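Local coordinates for protein deoxyhypusine hydroxylase (PDB 4D4Z) that hydroxylates the deoxyhypusine residue of translation initiation factor eIF5A at a diiron centre, completing the formation of hypusine, at residues Ser207-His212 against Asn240-His245; Ser56-His61 against Glu89-His94; Cys247-Gly252 against Cys278-Asp283; Gly191-Ala196 against Leu221-Ala226. All blocks are in the same frame, centred on the assembly; numbering follows the deposited sequence.

Interaction 1 of 4, residues Ser207-His212 against Asn240-His245; sequences SALFRH and NPMVRH. With FE (Fe (III) ion), chain C; FE (Fe (III) ion), chain D; OH (hydroxide ion), chain E.
In one of its two conformers Met242 lays its sulfur over a face of the His212 imidazole, SD lying 3.8 Å from the ring centroid in a Met-aromatic contact. With CG anti to the backbone N (chi1 -171°), the methionine chain in that conformer also brings CG to 3.5 Å from CD2 of His212. Beside it Val243 wedges CG2 into the first turn of the neighbouring helix, 3.2 Å from O of Ala208 and against N and CB of His212. This is the tight end, where CA of His212 and CA of Val243 are 4.3 Å apart. Helices 208-221 and 241-254, which open successive HEAT-like repeats, run almost parallel here (7°), and each hands one histidine to the diiron site. NE2 of His212 binds the iron it shares with His94 and Glu95 at 2.2 Å; NE2 of His245 binds the other iron, together with His61 and Glu246, and a hydroxide bridges the two metals. ND1 of His212 donates to O of Leu209 at 2.8 Å, within the ring plane and on a carbonyl lone pair, which fixes the ring's rotation. Toward the helix starts the packing thins and the residues become partly exposed. There CB of Ala208 meets ND2 of Asn240 at 3.4 Å, while OD1 of Asn240 caps N of Met242. Arg211 lends mainly its CB to Val243, its guanidinium being held by Cys205 O and Glu239.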
# COMPACT_ATOMS: atom_id res chain seq x y z
N SER A 207 7.90 -5.86 -13.34
CA SER A 207 6.56 -5.32 -13.35
C SER A 207 6.40 -4.08 -12.52
O SER A 207 7.02 -4.00 -11.47
CB SER A 207 5.51 -6.39 -13.03
OG SER A 207 4.82 -6.23 -11.81
N ALA A 208 5.53 -3.16 -12.95
CA ALA A 208 5.28 -1.95 -12.23
C ALA A 208 4.75 -2.25 -10.86
O ALA A 208 5.12 -1.58 -9.85
CB ALA A 208 4.38 -0.96 -12.97
N LEU A 209 3.77 -3.15 -10.79
CA LEU A 209 3.24 -3.52 -9.48
C LEU A 209 4.30 -4.01 -8.50
O LEU A 209 4.39 -3.56 -7.33
CB LEU A 209 2.13 -4.60 -9.64
CG LEU A 209 1.34 -4.78 -8.34
CD1 LEU A 209 0.37 -3.68 -8.07
CD2 LEU A 209 0.62 -6.11 -8.39
N PHE A 210 5.20 -4.88 -9.04
CA PHE A 210 6.31 -5.39 -8.29
C PHE A 210 7.19 -4.22 -7.75
O PHE A 210 7.56 -4.21 -6.56
CB PHE A 210 7.12 -6.35 -9.17
CG PHE A 210 8.35 -6.88 -8.50
CD1 PHE A 210 8.36 -8.04 -7.72
CD2 PHE A 210 9.54 -6.21 -8.68
CE1 PHE A 210 9.53 -8.49 -7.16
CE2 PHE A 210 10.75 -6.69 -8.14
CZ PHE A 210 10.72 -7.74 -7.32
N ARG A 211 7.55 -3.33 -8.63
CA ARG A 211 8.48 -2.23 -8.24
C ARG A 211 7.84 -1.31 -7.19
O ARG A 211 8.49 -0.87 -6.24
CB ARG A 211 8.86 -1.38 -9.45
CG ARG A 211 9.73 -2.17 -10.42
CD ARG A 211 10.37 -1.22 -11.41
NE ARG A 211 9.47 -0.48 -12.22
CZ ARG A 211 8.76 -0.93 -13.26
NH1 ARG A 211 8.83 -2.17 -13.64
NH2 ARG A 211 7.98 -0.14 -13.96
N HIS A 212 6.52 -1.11 -7.29
CA HIS A 212 5.85 -0.31 -6.23
C HIS A 212 5.85 -1.04 -4.92
O HIS A 212 5.95 -0.38 -3.86
CB HIS A 212 4.45 0.14 -6.74
CG HIS A 212 3.25 -0.33 -5.95
ND1 HIS A 212 2.80 -1.64 -5.95
CD2 HIS A 212 2.38 0.37 -5.17
CE1 HIS A 212 1.73 -1.72 -5.17
NE2 HIS A 212 1.43 -0.51 -4.72
N ASN A 240 6.02 4.47 -13.99
CA ASN A 240 4.61 4.41 -13.64
C ASN A 240 4.41 5.31 -12.40
O ASN A 240 5.18 5.18 -11.42
CB ASN A 240 4.31 2.96 -13.36
CG ASN A 240 2.82 2.67 -13.09
OD1 ASN A 240 2.19 3.31 -12.27
ND2 ASN A 240 2.28 1.65 -13.75
N PRO A 241 3.40 6.19 -12.42
CA PRO A 241 3.22 7.10 -11.28
C PRO A 241 3.05 6.36 -9.99
O PRO A 241 3.41 6.91 -8.94
CB PRO A 241 1.95 7.89 -11.62
CG PRO A 241 1.96 7.89 -13.11
CD PRO A 241 2.46 6.53 -13.52
N MET A 242 2.48 5.14 -10.02
CA MET A 242 2.33 4.34 -8.82
C MET A 242 3.67 4.01 -8.17
O MET A 242 3.80 4.00 -6.93
CB MET A 242 1.57 3.05 -9.08
CG MET A 242 1.20 2.28 -7.84
SD MET A 242 0.36 0.73 -8.27
CE MET A 242 -0.63 1.28 -9.62
N VAL A 243 4.65 3.69 -8.97
CA VAL A 243 5.95 3.41 -8.45
C VAL A 243 6.63 4.66 -7.89
O VAL A 243 7.20 4.64 -6.82
CB VAL A 243 6.85 2.80 -9.57
CG1 VAL A 243 8.25 2.57 -9.02
CG2 VAL A 243 6.26 1.44 -10.07
N ARG A 244 6.50 5.76 -8.60
CA ARG A 244 7.14 7.04 -8.18
C ARG A 244 6.56 7.50 -6.83
O ARG A 244 7.27 7.84 -5.96
CB ARG A 244 6.88 8.06 -9.23
CG ARG A 244 7.56 7.71 -10.55
CD ARG A 244 7.38 8.75 -11.58
NE ARG A 244 8.14 9.94 -11.22
CZ ARG A 244 7.91 11.14 -11.67
NH1 ARG A 244 6.90 11.39 -12.48
NH2 ARG A 244 8.64 12.15 -11.25
N HIS A 245 5.23 7.33 -6.71
CA HIS A 245 4.54 7.70 -5.45
C HIS A 245 5.03 6.89 -4.30
O HIS A 245 5.35 7.40 -3.22
CB HIS A 245 3.02 7.59 -5.71
CG HIS A 245 2.34 6.74 -4.73
ND1 HIS A 245 2.07 7.20 -3.45
CD2 HIS A 245 1.87 5.48 -4.79
CE1 HIS A 245 1.49 6.24 -2.76
NE2 HIS A 245 1.35 5.19 -3.56
FE FE C . -0.44 0.01 -3.74
FE FE D . 0.56 3.17 -2.83
O OH E . -0.22 1.91 -4.47
O HOH W 1 0.97 3.82 -0.89

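Interaction 2 of 4, residues Ser56-His61 against Glu89-His94; sequences SALLKH and EPMVRH. With FE (Fe (III) ion), chain D; FE (Fe (III) ion), chain C; OH (hydroxide ion), chain E.
Two HEAT-repeat helices, 57-70 and 90-103, carry the N-terminal half of the diiron site, and this contact pairs their first turns, with His61 packed against Met91 and Val92. The helices lie nearly parallel, with segment axes 8.7 Å apart. NE2 of His61 binds one iron at 2.2 Å and NE2 of His94 binds the other, the bridging hydroxide lying at the edge of both rings; His245 with Glu246, and His212 with Glu95, are further ligands of the respective metals. ND1 of His61 is turned back to donate to O of Leu58 at 2.9 Å, an almost straight bond (171°) in the ring plane that orients NE2 toward the metal. In one of its two conformers Met91 sets its methyl over the centre of the same ring, CE 3.3 Å from the centroid, a short CH-pi contact that the second conformer leaves uncertain. The chain reaches that spot from the crowded position of chi1 (65°), with CG between the backbone N and the carbonyl carbon. Val92 fills the middle, its CG2 3.8 Å from CB of Lys60 and close to O of Ala57. At the helix starts Glu89 folds its carboxylate over CB of Ala57 and meets Lys60 roughly at a right angle. OE1 of Glu89 uses its syn lone pair to take NZ of Lys60 at 2.9 Å, and a water accepting from NZ donates to OE2 of Glu89 at 2.6 Å, closing the ring.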
# COMPACT_ATOMS: atom_id res chain seq x y z
N SER A 56 -8.43 13.25 -5.68
CA SER A 56 -7.05 12.78 -5.40
C SER A 56 -7.00 11.24 -5.51
O SER A 56 -7.53 10.53 -4.63
CB SER A 56 -6.62 13.21 -4.04
OG SER A 56 -5.37 12.67 -3.63
N ALA A 57 -6.32 10.71 -6.52
CA ALA A 57 -6.03 9.28 -6.61
C ALA A 57 -5.18 8.81 -5.41
O ALA A 57 -5.39 7.70 -4.92
CB ALA A 57 -5.32 8.92 -7.91
N LEU A 58 -4.28 9.67 -4.92
CA LEU A 58 -3.53 9.32 -3.72
C LEU A 58 -4.44 9.06 -2.52
O LEU A 58 -4.34 7.99 -1.87
CB LEU A 58 -2.47 10.36 -3.36
CG LEU A 58 -1.59 9.98 -2.22
CD1 LEU A 58 -0.64 8.92 -2.69
CD2 LEU A 58 -0.80 11.16 -1.73
N LEU A 59 -5.36 9.98 -2.26
CA LEU A 59 -6.22 9.81 -1.14
C LEU A 59 -7.12 8.57 -1.35
O LEU A 59 -7.30 7.74 -0.45
CB LEU A 59 -7.07 11.06 -0.89
CG LEU A 59 -8.07 10.96 0.27
CD1 LEU A 59 -7.37 10.78 1.59
CD2 LEU A 59 -8.90 12.25 0.33
N LYS A 60 -7.73 8.45 -2.54
CA LYS A 60 -8.61 7.36 -2.80
C LYS A 60 -7.97 5.99 -2.58
O LYS A 60 -8.55 5.09 -1.99
CB LYS A 60 -9.22 7.42 -4.23
CG LYS A 60 -10.24 8.53 -4.36
CD LYS A 60 -10.91 8.45 -5.71
CE LYS A 60 -9.99 8.80 -6.81
NZ LYS A 60 -10.68 8.70 -8.13
N HIS A 61 -6.72 5.86 -3.04
CA HIS A 61 -6.05 4.57 -2.91
C HIS A 61 -5.74 4.27 -1.42
O HIS A 61 -5.81 3.15 -0.99
CB HIS A 61 -4.87 4.43 -3.88
CG HIS A 61 -3.51 4.49 -3.29
ND1 HIS A 61 -3.02 5.58 -2.63
CD2 HIS A 61 -2.52 3.57 -3.27
CE1 HIS A 61 -1.78 5.35 -2.25
NE2 HIS A 61 -1.45 4.14 -2.63
N GLU A 89 -8.65 5.28 -11.25
CA GLU A 89 -7.28 5.10 -11.69
C GLU A 89 -6.76 3.72 -11.42
O GLU A 89 -7.16 3.06 -10.43
CB GLU A 89 -6.37 6.08 -10.99
CG GLU A 89 -6.61 7.58 -11.32
CD GLU A 89 -7.71 8.30 -10.58
OE1 GLU A 89 -8.52 7.70 -9.80
OE2 GLU A 89 -7.77 9.53 -10.86
N PRO A 90 -5.84 3.22 -12.24
CA PRO A 90 -5.28 1.90 -11.96
C PRO A 90 -4.82 1.69 -10.52
O PRO A 90 -5.04 0.62 -9.94
CB PRO A 90 -4.15 1.73 -12.97
CG PRO A 90 -4.63 2.55 -14.15
CD PRO A 90 -5.32 3.76 -13.51
N MET A 91 -4.15 2.68 -9.96
CA MET A 91 -3.62 2.46 -8.61
C MET A 91 -4.73 2.36 -7.58
O MET A 91 -4.52 1.70 -6.56
CB MET A 91 -2.61 3.52 -8.10
CG MET A 91 -3.18 4.92 -7.90
SD MET A 91 -1.87 6.10 -7.47
CE MET A 91 -1.46 5.95 -5.72
N VAL A 92 -5.88 2.98 -7.81
CA VAL A 92 -7.01 2.94 -6.86
C VAL A 92 -7.70 1.55 -7.01
O VAL A 92 -8.01 0.89 -6.00
CB VAL A 92 -8.04 4.03 -7.10
CG1 VAL A 92 -9.23 3.85 -6.22
CG2 VAL A 92 -7.40 5.41 -6.91
N ARG A 93 -7.90 1.10 -8.25
CA ARG A 93 -8.42 -0.24 -8.46
C ARG A 93 -7.52 -1.38 -7.93
O ARG A 93 -7.97 -2.37 -7.29
CB ARG A 93 -8.73 -0.44 -9.96
CG ARG A 93 -9.71 0.55 -10.54
CD ARG A 93 -10.01 0.36 -12.05
NE ARG A 93 -10.66 -0.91 -12.28
CZ ARG A 93 -10.38 -1.78 -13.22
NH1 ARG A 93 -9.65 -1.43 -14.26
NH2 ARG A 93 -10.99 -2.94 -13.20
N HIS A 94 -6.23 -1.22 -8.12
CA HIS A 94 -5.27 -2.14 -7.56
C HIS A 94 -5.41 -2.17 -6.03
O HIS A 94 -5.43 -3.23 -5.43
CB HIS A 94 -3.79 -1.78 -7.98
CG HIS A 94 -2.80 -1.81 -6.85
ND1 HIS A 94 -2.40 -2.96 -6.20
CD2 HIS A 94 -2.22 -0.79 -6.18
CE1 HIS A 94 -1.58 -2.64 -5.21
NE2 HIS A 94 -1.48 -1.33 -5.16
FE FE D . 0.56 3.17 -2.83
FE FE C . -0.44 0.01 -3.74
O OH E . -0.22 1.91 -4.47
O HOH W 2 -9.42 11.03 -9.55
O HOH W 1 0.97 3.82 -0.89

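Interaction 3 of 4, residues Cys247-Gly252 against Cys278-Asp283; sequences CAEALG and CEVALD
Cys278 begins the contact with its sulfur, SG resting 4.1 Å from CB of Ala248. The CB of Cys278 points away from the other helix, but with SG beside the backbone N (chi1 -66°) the sulfur still comes within touch of the alanine; His266 of helix 257-266 also packs on it. Val280, two residues on, touches the margin of the contact. Its CG2 lies 3.7 Å from OE2 of Glu249, whose extended chain carries the carboxylate across to the valine, so a methyl meets a carboxylate oxygen; Phe30 of helix 26-39 packs on the same valine. The two helices, 241-254 and 272-287, belong to the C-terminal part of the HEAT-like stack and run nearly parallel at 9°, with segment axes 8.0 Å apart. The close spacing rests on small residues. Ala281, next along the chain, directs its CB toward the other helix and sets it 3.4 Å from O of Ala248, a carbonyl already engaged within its own helix by N of Gly252. The same methyl lies 3.8 Å from CA of Gly252, and the absence of a side chain there lets the backbones draw together, CA of Gly252 and CA of Ala281 being 4.1 Å apart. Leu263 of helix 257-266 packs on Ala281 as well. Two residues further on, Asp283 takes no part here and forms a salt bridge with Arg31 of helix 26-39.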
# COMPACT_ATOMS: atom_id res chain seq x y z
N CYS A 247 7.86 5.35 -3.96
CA CYS A 247 9.24 5.67 -3.61
C CYS A 247 9.33 7.03 -2.86
O CYS A 247 10.13 7.15 -1.96
CB CYS A 247 10.11 5.72 -4.85
SG CYS A 247 10.30 4.04 -5.57
N ALA A 248 8.52 8.03 -3.25
CA ALA A 248 8.43 9.30 -2.54
C ALA A 248 8.05 9.03 -1.08
O ALA A 248 8.67 9.60 -0.13
CB ALA A 248 7.45 10.19 -3.19
N GLU A 249 6.99 8.26 -0.88
CA GLU A 249 6.54 7.96 0.49
C GLU A 249 7.61 7.23 1.31
O GLU A 249 7.89 7.58 2.49
CB GLU A 249 5.22 7.21 0.50
CG GLU A 249 4.16 8.08 -0.12
CD GLU A 249 2.81 7.85 0.36
OE1 GLU A 249 2.66 6.96 1.23
OE2 GLU A 249 1.97 8.59 -0.22
N ALA A 250 8.35 6.29 0.70
CA ALA A 250 9.43 5.66 1.38
C ALA A 250 10.56 6.61 1.80
O ALA A 250 11.13 6.53 2.91
CB ALA A 250 10.03 4.55 0.48
N LEU A 251 10.91 7.53 0.90
CA LEU A 251 11.87 8.58 1.23
C LEU A 251 11.41 9.39 2.46
O LEU A 251 12.28 9.79 3.32
CB LEU A 251 12.11 9.48 0.03
CG LEU A 251 12.88 8.88 -1.09
CD1 LEU A 251 12.81 9.76 -2.35
CD2 LEU A 251 14.32 8.57 -0.74
N GLY A 252 10.14 9.66 2.51
CA GLY A 252 9.54 10.48 3.65
C GLY A 252 9.70 9.72 4.96
O GLY A 252 10.13 10.28 5.97
N CYS A 278 4.84 13.68 -2.54
CA CYS A 278 5.95 14.51 -2.02
C CYS A 278 5.46 15.44 -0.90
O CYS A 278 6.16 15.60 0.09
CB CYS A 278 6.69 15.21 -3.18
SG CYS A 278 7.56 14.12 -4.28
N GLU A 279 4.27 16.01 -1.02
CA GLU A 279 3.64 16.93 -0.05
C GLU A 279 3.52 16.20 1.28
O GLU A 279 3.98 16.67 2.34
CB GLU A 279 2.29 17.45 -0.58
CG GLU A 279 1.43 18.39 0.27
CD GLU A 279 0.05 18.69 -0.34
OE1 GLU A 279 -0.17 18.45 -1.55
OE2 GLU A 279 -0.83 19.17 0.39
N VAL A 280 2.97 14.99 1.22
CA VAL A 280 2.83 14.17 2.49
C VAL A 280 4.17 13.64 2.98
O VAL A 280 4.44 13.62 4.21
CB VAL A 280 1.75 13.07 2.35
CG1 VAL A 280 0.45 13.70 1.90
CG2 VAL A 280 2.16 11.96 1.40
N ALA A 281 5.06 13.28 2.10
CA ALA A 281 6.39 12.77 2.48
C ALA A 281 7.26 13.87 3.14
O ALA A 281 8.10 13.57 4.03
CB ALA A 281 7.10 12.21 1.28
N LEU A 282 7.04 15.11 2.68
CA LEU A 282 7.78 16.27 3.21
C LEU A 282 7.28 16.65 4.56
O LEU A 282 8.09 16.94 5.47
CB LEU A 282 7.67 17.47 2.30
CG LEU A 282 8.68 17.39 1.16
CD1 LEU A 282 8.42 18.40 0.09
CD2 LEU A 282 10.11 17.44 1.65
N ASP A 283 5.98 16.64 4.75
CA ASP A 283 5.54 16.62 6.12
C ASP A 283 6.14 15.50 7.03
O ASP A 283 6.55 15.73 8.19
CB ASP A 283 4.04 16.57 6.21
CG ASP A 283 3.59 16.55 7.64
OD1 ASP A 283 4.19 17.25 8.48
OD2 ASP A 283 2.66 15.79 7.97

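Interaction 4 of 4, residues Gly191-Ala196 against Leu221-Ala226; sequences GGEEAA and LQHEAA
This is a surface contact between matching turns of two successive HEAT-like repeats, in which the loop after helix 208-221 packs on the start of helix 192-201, well away from the iron site. Leu221 closes the inner end. Its CD1 touches CA of Gly191 at 3.7 Å, while CD2 reaches CB of Ala196 at 3.8 Å, so one branch of the fork meets the turn after helix 177-190 and the other the first turn of helix 192-201. Gly191 and Gln222, each the first residue after a helix to take a positive phi, mark equivalent points in the two repeats. The outer end belongs to His223. With CG anti to the backbone N (chi1 -161°), the imidazole is carried across to the other segment, where one face receives CA of Glu193, 4.0 Å from the ring centroid, in a CH-pi contact offset toward the rim. O of Gly192 lies over that face too. CB of Ala196 packs on CB of His223 at 3.8 Å, and Ala225 adds its CB 4.0 Å from CG of Glu193. The ring is steadied from within its own segment, for ND1 of His223 accepts from N of Ala225 at 3.0 Å, close to the ring plane. Between the two segments the contacts are apolar and dispersive. An accepting ND1 is consistent with a neutral imidazole protonated on NE2, and the carboxylate of Glu193 stays apart, its OE2 5.6 Å from NE2 of His223, so a direct ion pair does not hold the two turns together.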
# COMPACT_ATOMS: atom_id res chain seq x y z
N GLY A 191 15.80 -7.50 7.53
CA GLY A 191 16.29 -6.18 7.84
C GLY A 191 17.79 -6.11 7.59
O GLY A 191 18.43 -7.04 7.10
N GLY A 192 18.31 -4.94 7.85
CA GLY A 192 19.72 -4.65 7.61
C GLY A 192 20.12 -4.22 6.23
O GLY A 192 19.38 -4.32 5.20
N GLU A 193 21.35 -3.71 6.11
CA GLU A 193 21.81 -3.24 4.84
C GLU A 193 21.77 -4.17 3.64
O GLU A 193 21.44 -3.75 2.54
CB GLU A 193 23.28 -2.71 4.99
CG GLU A 193 23.82 -2.06 3.79
CD GLU A 193 25.33 -1.74 3.96
OE1 GLU A 193 26.12 -2.70 3.93
OE2 GLU A 193 25.63 -0.57 4.01
N GLU A 194 22.23 -5.42 3.81
CA GLU A 194 22.35 -6.36 2.74
C GLU A 194 20.91 -6.58 2.14
O GLU A 194 20.76 -6.59 0.94
CB GLU A 194 22.93 -7.67 3.22
CG GLU A 194 23.30 -8.64 2.11
CD GLU A 194 23.68 -10.03 2.61
OE1 GLU A 194 23.79 -10.22 3.86
OE2 GLU A 194 23.82 -10.93 1.74
N ALA A 195 19.95 -6.72 3.04
CA ALA A 195 18.53 -6.94 2.63
C ALA A 195 17.99 -5.66 1.96
O ALA A 195 17.29 -5.81 0.93
CB ALA A 195 17.70 -7.36 3.79
N ALA A 196 18.33 -4.47 2.49
CA ALA A 196 17.87 -3.21 1.92
C ALA A 196 18.41 -3.07 0.51
O ALA A 196 17.73 -2.68 -0.44
CB ALA A 196 18.22 -2.01 2.81
N LEU A 221 10.80 -0.61 6.01
CA LEU A 221 12.10 -0.99 6.61
C LEU A 221 12.89 0.23 7.13
O LEU A 221 13.54 0.12 8.20
CB LEU A 221 12.94 -1.73 5.52
CG LEU A 221 14.36 -2.18 5.95
CD1 LEU A 221 14.26 -3.14 7.13
CD2 LEU A 221 15.06 -2.81 4.79
N GLN A 222 12.79 1.35 6.41
CA GLN A 222 13.36 2.63 6.79
C GLN A 222 14.88 2.57 6.87
O GLN A 222 15.46 3.37 7.61
CB GLN A 222 12.82 3.13 8.08
CG GLN A 222 11.32 3.26 8.23
CD GLN A 222 10.98 3.84 9.61
OE1 GLN A 222 10.89 3.12 10.57
NE2 GLN A 222 10.86 5.09 9.69
N HIS A 223 15.51 1.73 6.09
CA HIS A 223 16.98 1.69 6.00
C HIS A 223 17.49 2.71 4.98
O HIS A 223 17.08 2.73 3.81
CB HIS A 223 17.45 0.28 5.73
CG HIS A 223 18.91 0.09 6.09
ND1 HIS A 223 19.90 0.72 5.38
CD2 HIS A 223 19.53 -0.60 7.09
CE1 HIS A 223 21.08 0.41 5.91
NE2 HIS A 223 20.88 -0.35 6.97
N GLU A 224 18.48 3.53 5.37
CA GLU A 224 18.98 4.56 4.49
C GLU A 224 19.76 4.10 3.28
O GLU A 224 19.97 4.87 2.31
CB GLU A 224 19.88 5.50 5.38
CG GLU A 224 20.31 6.79 4.72
CD GLU A 224 21.30 7.59 5.56
OE1 GLU A 224 21.96 6.96 6.43
OE2 GLU A 224 21.42 8.80 5.32
N ALA A 225 20.15 2.84 3.26
CA ALA A 225 20.90 2.30 2.13
C ALA A 225 20.09 2.31 0.83
O ALA A 225 20.67 2.31 -0.25
CB ALA A 225 21.46 0.91 2.39
N ALA A 226 18.76 2.31 0.98
CA ALA A 226 17.88 2.37 -0.17
C ALA A 226 17.73 3.73 -0.77
O ALA A 226 17.13 3.84 -1.84
CB ALA A 226 16.50 1.85 0.22

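Along the chain interaction 2 comes first; interactions 4 and 1 then alternate their segments, and interaction 3 follows. Interactions 1 and 2, with centres about 13 Å apart, lie in different HEAT-repeat ranges yet meet at the same two irons and bridging hydroxide, so the active site joins the two halves of the protein. Interaction 3 continues down helix 241-254, shared with interaction 1, and touches interaction 2 where Leu58 meets Glu249. Interaction 4 is set at the periphery, its centre about 27 Å from that of interaction 2 on the opposite side of the chain's centre; it joins the start of helix 192-201 to the loop that follows helix 208-221, the helix whose first turn serves interaction 1.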